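PDB 3G5W: multicopper oxidase type 1 from Nitrosomonas europaea, which binds copper ions at several sites and probably acts as a laccase-like oxidoreductase built from two cupredoxin-type domains. Local coordinates for residues V182-I193 / E234-P245. Numbering follows the deposited sequence.
Sequences VKKGDVIRLRLI and ERYDVILNMDNP
Strands 187-193 and 235-241 run antiparallel, 161° between their directions, with paired backbone bonds joining Ile188 to Leu240, Leu190 to Val238 and Leu192 to Tyr236; Met242 N to Asp186 O (2.8 Å) and Gly185 N to Met242 O (2.9 Å) carry the pairing on into the type II turn Lys183-Asp186. On the face bearing Arg189, Arg191 and Asp237, charges meet across the strands. The Arg189 chain is fully extended, CG anti to the backbone N (chi1 -179°), and reaches diagonally past Ile239 to grip Asp237 OD1 side-on, NE and NH1 each at 2.8 Å from that one oxygen. OD1 lies in the guanidinium plane, while the carboxylate is turned 66° against it. Arg191 comes over this pair: its NH2 sits above the centre of the Arg189 guanidinium, and its NH1 is 3.6 Å from Asp237 OD1, a contact of charges alone. Arg189 NH2 forms a salt bridge with Glu132. An alanine in place of Arg189 would probably cost Asp237 OD1 the two N-H groups that grip it and Glu132 this salt bridge. Arg191 NE forms a salt bridge with Asp138, and Thr99 OG1 is hydrogen-bonded to both Arg191 NH1 and Asp237 OD2. On the other face Ile188, Leu190, Leu192, Val238 and Leu240 form an apolar patch. Leu240 CD1 lies 3.7 Å from Leu190 CD1 and 3.8 Å from Ile188 CD1. Met242, bent at chi2 and chi3, lays CE on Ile188 CG1 (3.9 Å) and CG beside Val182. The two strands are central in a six-stranded sheet of the second cupredoxin domain, flanked by strands 137-146 and 209-214; Met242 packs against Tyr274 in the domain's second sheet, where Val182, in strand 180-182, pairs with strand 269-274.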
loop_
_atom_site.group_PDB
_atom_site.type_symbol
_atom_site.label_atom_id
_atom_site.label_comp_id
_atom_site.label_asym_id
_atom_site.label_seq_id
_atom_site.Cartn_x
_atom_site.Cartn_y
_atom_site.Cartn_z
ATOM N N VAL A 182 -24.874 15.598 -7.807
ATOM C CA VAL A 182 -25.878 14.651 -7.318
ATOM C C VAL A 182 -27.057 15.367 -6.669
ATOM O O VAL A 182 -27.034 16.588 -6.491
ATOM C CB VAL A 182 -25.281 13.672 -6.267
ATOM C CG1 VAL A 182 -24.195 12.784 -6.886
ATOM C CG2 VAL A 182 -24.745 14.434 -5.052
ATOM N N LYS A 183 -28.083 14.594 -6.317
ATOM C CA LYS A 183 -29.149 15.080 -5.444
ATOM C C LYS A 183 -29.415 14.052 -4.354
ATOM O O LYS A 183 -29.021 12.895 -4.475
ATOM C CB LYS A 183 -30.427 15.385 -6.235
ATOM C CG LYS A 183 -31.200 14.168 -6.706
ATOM C CD LYS A 183 -32.277 14.561 -7.710
ATOM C CE LYS A 183 -33.052 13.337 -8.185
ATOM N NZ LYS A 183 -32.205 12.364 -8.960
ATOM N N LYS A 184 -30.093 14.473 -3.291
ATOM C CA LYS A 184 -30.413 13.578 -2.186
ATOM C C LYS A 184 -31.210 12.373 -2.686
ATOM O O LYS A 184 -32.127 12.519 -3.500
ATOM C CB LYS A 184 -31.177 14.333 -1.096
ATOM C CG LYS A 184 -31.166 13.656 0.257
ATOM C CD LYS A 184 -31.872 14.524 1.287
ATOM C CE LYS A 184 -32.356 13.709 2.479
ATOM N NZ LYS A 184 -31.249 12.970 3.140
ATOM N N GLY A 185 -30.842 11.184 -2.215
ATOM C CA GLY A 185 -31.475 9.945 -2.670
ATOM C C GLY A 185 -30.709 9.203 -3.758
ATOM O O GLY A 185 -30.982 8.031 -4.016
ATOM N N ASP A 186 -29.759 9.882 -4.405
ATOM C CA ASP A 186 -28.891 9.247 -5.403
ATOM C C ASP A 186 -28.018 8.197 -4.733
ATOM O O ASP A 186 -27.747 8.269 -3.529
ATOM C CB ASP A 186 -27.970 10.271 -6.082
ATOM C CG ASP A 186 -28.530 10.818 -7.392
ATOM O OD1 ASP A 186 -29.186 10.079 -8.163
ATOM O OD2 ASP A 186 -28.271 12.002 -7.670
ATOM N N VAL A 187 -27.600 7.211 -5.514
ATOM C CA VAL A 187 -26.629 6.224 -5.065
ATOM C C VAL A 187 -25.594 6.160 -6.167
ATOM O O VAL A 187 -25.916 5.810 -7.304
ATOM C CB VAL A 187 -27.270 4.833 -4.861
ATOM C CG1 VAL A 187 -26.193 3.769 -4.572
ATOM C CG2 VAL A 187 -28.307 4.881 -3.742
ATOM N N ILE A 188 -24.361 6.535 -5.853
ATOM C CA ILE A 188 -23.325 6.561 -6.888
ATOM C C ILE A 188 -22.330 5.415 -6.742
ATOM O O ILE A 188 -22.052 4.941 -5.639
ATOM C CB ILE A 188 -22.612 7.944 -7.023
ATOM C CG1 ILE A 188 -21.709 8.240 -5.817
ATOM C CG2 ILE A 188 -23.643 9.067 -7.254
ATOM C CD1 ILE A 188 -20.994 9.595 -5.882
ATOM N N ARG A 189 -21.823 4.975 -7.882
ATOM C CA ARG A 189 -20.811 3.946 -7.948
ATOM C C ARG A 189 -19.573 4.602 -8.537
ATOM O O ARG A 189 -19.602 5.057 -9.676
ATOM C CB ARG A 189 -21.309 2.819 -8.841
ATOM C CG ARG A 189 -20.371 1.636 -8.997
ATOM C CD ARG A 189 -21.048 0.566 -9.854
ATOM N NE ARG A 189 -20.216 -0.625 -9.994
ATOM C CZ ARG A 189 -20.678 -1.839 -10.291
ATOM N NH1 ARG A 189 -19.838 -2.862 -10.388
ATOM N NH2 ARG A 189 -21.980 -2.039 -10.479
ATOM N N LEU A 190 -18.511 4.693 -7.741
ATOM C CA LEU A 190 -17.226 5.173 -8.227
ATOM C C LEU A 190 -16.333 3.992 -8.582
ATOM O O LEU A 190 -15.946 3.199 -7.715
ATOM C CB LEU A 190 -16.529 6.060 -7.191
ATOM C CG LEU A 190 -17.310 7.190 -6.512
ATOM C CD1 LEU A 190 -16.424 7.860 -5.458
ATOM C CD2 LEU A 190 -17.836 8.207 -7.519
ATOM N N ARG A 191 -16.010 3.878 -9.862
ATOM C CA ARG A 191 -15.146 2.801 -10.331
ATOM C C ARG A 191 -13.708 3.329 -10.369
ATOM O O ARG A 191 -13.321 4.042 -11.300
ATOM C CB ARG A 191 -15.621 2.299 -11.698
ATOM C CG ARG A 191 -17.084 1.812 -11.714
ATOM C CD ARG A 191 -17.507 1.375 -13.115
ATOM N NE ARG A 191 -18.893 0.897 -13.178
ATOM C CZ ARG A 191 -19.253 -0.373 -13.347
ATOM N NH1 ARG A 191 -18.338 -1.333 -13.455
ATOM N NH2 ARG A 191 -20.545 -0.687 -13.415
ATOM N N LEU A 192 -12.939 3.014 -9.326
ATOM C CA LEU A 192 -11.577 3.520 -9.188
ATOM C C LEU A 192 -10.618 2.558 -9.867
ATOM O O LEU A 192 -10.650 1.359 -9.602
ATOM C CB LEU A 192 -11.193 3.670 -7.703
ATOM C CG LEU A 192 -12.132 4.439 -6.760
ATOM C CD1 LEU A 192 -11.566 4.446 -5.340
ATOM C CD2 LEU A 192 -12.392 5.861 -7.256
ATOM N N ILE A 193 -9.772 3.086 -10.747
ATOM C CA ILE A 193 -8.798 2.270 -11.468
ATOM C C ILE A 193 -7.395 2.810 -11.206
ATOM O O ILE A 193 -7.124 3.985 -11.439
ATOM C CB ILE A 193 -9.106 2.195 -12.997
ATOM C CG1 ILE A 193 -10.567 1.751 -13.232
ATOM C CG2 ILE A 193 -8.119 1.237 -13.691
ATOM C CD1 ILE A 193 -11.057 1.840 -14.686
ATOM N N GLU A 234 -4.968 -2.547 -9.537
ATOM C CA GLU A 234 -6.213 -2.846 -8.813
ATOM C C GLU A 234 -7.367 -1.980 -9.293
ATOM O O GLU A 234 -7.160 -0.868 -9.777
ATOM C CB GLU A 234 -6.042 -2.627 -7.309
ATOM C CG GLU A 234 -5.016 -3.517 -6.644
ATOM C CD GLU A 234 -5.110 -3.441 -5.134
ATOM O OE1 GLU A 234 -4.660 -2.420 -4.553
ATOM O OE2 GLU A 234 -5.655 -4.395 -4.531
ATOM N N ARG A 235 -8.585 -2.506 -9.158
ATOM C CA ARG A 235 -9.781 -1.694 -9.293
ATOM C C ARG A 235 -10.646 -1.919 -8.074
ATOM O O ARG A 235 -10.759 -3.048 -7.590
ATOM C CB ARG A 235 -10.578 -2.051 -10.551
ATOM C CG ARG A 235 -9.930 -1.628 -11.873
ATOM C CD ARG A 235 -8.936 -2.666 -12.361
ATOM N NE ARG A 235 -9.600 -3.903 -12.755
ATOM C CZ ARG A 235 -9.085 -5.117 -12.610
ATOM N NH1 ARG A 235 -7.883 -5.278 -12.061
ATOM N NH2 ARG A 235 -9.785 -6.177 -13.001
ATOM N N TYR A 236 -11.247 -0.837 -7.588
ATOM C CA TYR A 236 -12.248 -0.905 -6.537
ATOM C C TYR A 236 -13.497 -0.150 -6.960
ATOM O O TYR A 236 -13.404 0.989 -7.419
ATOM C CB TYR A 236 -11.697 -0.322 -5.235
ATOM C CG TYR A 236 -10.696 -1.232 -4.559
ATOM C CD1 TYR A 236 -11.123 -2.291 -3.761
ATOM C CD2 TYR A 236 -9.325 -1.045 -4.725
ATOM C CE1 TYR A 236 -10.213 -3.142 -3.138
ATOM C CE2 TYR A 236 -8.400 -1.891 -4.103
ATOM C CZ TYR A 236 -8.854 -2.934 -3.309
ATOM O OH TYR A 236 -7.956 -3.783 -2.691
ATOM N N ASP A 237 -14.658 -0.791 -6.819
ATOM C CA ASP A 237 -15.936 -0.099 -6.974
ATOM C C ASP A 237 -16.441 0.313 -5.603
ATOM O O ASP A 237 -16.656 -0.529 -4.722
ATOM C CB ASP A 237 -16.981 -0.973 -7.684
ATOM C CG ASP A 237 -16.595 -1.314 -9.123
ATOM O OD1 ASP A 237 -17.503 -1.447 -9.964
ATOM O OD2 ASP A 237 -15.389 -1.470 -9.419
ATOM N N VAL A 238 -16.628 1.614 -5.434
ATOM C CA VAL A 238 -17.082 2.174 -4.171
ATOM C C VAL A 238 -18.488 2.714 -4.365
ATOM O O VAL A 238 -18.720 3.558 -5.238
ATOM C CB VAL A 238 -16.144 3.296 -3.675
ATOM C CG1 VAL A 238 -16.605 3.828 -2.318
ATOM C CG2 VAL A 238 -14.705 2.787 -3.578
ATOM N N ILE A 239 -19.420 2.211 -3.562
ATOM C CA ILE A 239 -20.802 2.679 -3.616
ATOM C C ILE A 239 -21.090 3.641 -2.453
ATOM O O ILE A 239 -20.768 3.350 -1.296
ATOM C CB ILE A 239 -21.812 1.495 -3.725
ATOM C CG1 ILE A 239 -21.909 1.045 -5.187
ATOM C CG2 ILE A 239 -23.223 1.921 -3.285
ATOM C CD1 ILE A 239 -21.281 -0.271 -5.499
ATOM N N LEU A 240 -21.651 4.802 -2.781
ATOM C CA LEU A 240 -21.949 5.831 -1.796
ATOM C C LEU A 240 -23.427 6.202 -1.864
ATOM O O LEU A 240 -23.943 6.523 -2.942
ATOM C CB LEU A 240 -21.095 7.087 -2.054
ATOM C CG LEU A 240 -19.563 7.060 -2.143
ATOM C CD1 LEU A 240 -19.060 8.337 -2.834
ATOM C CD2 LEU A 240 -18.941 6.960 -0.777
ATOM N N ASN A 241 -24.107 6.155 -0.722
ATOM C CA ASN A 241 -25.493 6.620 -0.636
ATOM C C ASN A 241 -25.471 8.126 -0.430
ATOM O O ASN A 241 -24.868 8.615 0.531
ATOM C CB ASN A 241 -26.256 5.927 0.505
ATOM C CG ASN A 241 -26.374 4.418 0.318
ATOM O OD1 ASN A 241 -26.493 3.915 -0.804
ATOM N ND2 ASN A 241 -26.340 3.682 1.430
ATOM N N MET A 242 -26.100 8.863 -1.346
ATOM C CA MET A 242 -26.076 10.324 -1.301
ATOM C C MET A 242 -27.197 10.855 -0.408
ATOM O O MET A 242 -28.216 11.332 -0.903
ATOM C CB MET A 242 -26.181 10.932 -2.711
ATOM C CG MET A 242 -25.015 10.631 -3.670
ATOM S SD MET A 242 -23.374 11.160 -3.083
ATOM C CE MET A 242 -22.845 9.639 -2.379
ATOM N N ASP A 243 -26.993 10.777 0.907
ATOM C CA ASP A 243 -28.040 11.120 1.872
ATOM C C ASP A 243 -27.705 12.341 2.737
ATOM O O ASP A 243 -28.328 12.559 3.775
ATOM C CB ASP A 243 -28.317 9.915 2.773
ATOM C CG ASP A 243 -27.091 9.491 3.586
ATOM O OD1 ASP A 243 -27.191 8.471 4.300
ATOM O OD2 ASP A 243 -26.031 10.162 3.519
ATOM N N ASN A 244 -26.723 13.128 2.315
ATOM C CA ASN A 244 -26.159 14.165 3.173
ATOM C C ASN A 244 -25.789 15.414 2.369
ATOM O O ASN A 244 -24.610 15.631 2.077
ATOM C CB ASN A 244 -24.951 13.575 3.949
ATOM C CG ASN A 244 -24.349 14.541 4.961
ATOM O OD1 ASN A 244 -23.216 14.340 5.429
ATOM N ND2 ASN A 244 -25.088 15.593 5.301
ATOM N N PRO A 245 -26.798 16.236 1.992
ATOM C CA PRO A 245 -26.538 17.429 1.184
ATOM C C PRO A 245 -25.472 18.380 1.720
ATOM O O PRO A 245 -25.486 18.753 2.901
ATOM C CB PRO A 245 -27.910 18.113 1.107
ATOM C CG PRO A 245 -28.878 16.972 1.227
ATOM C CD PRO A 245 -28.242 16.075 2.259
#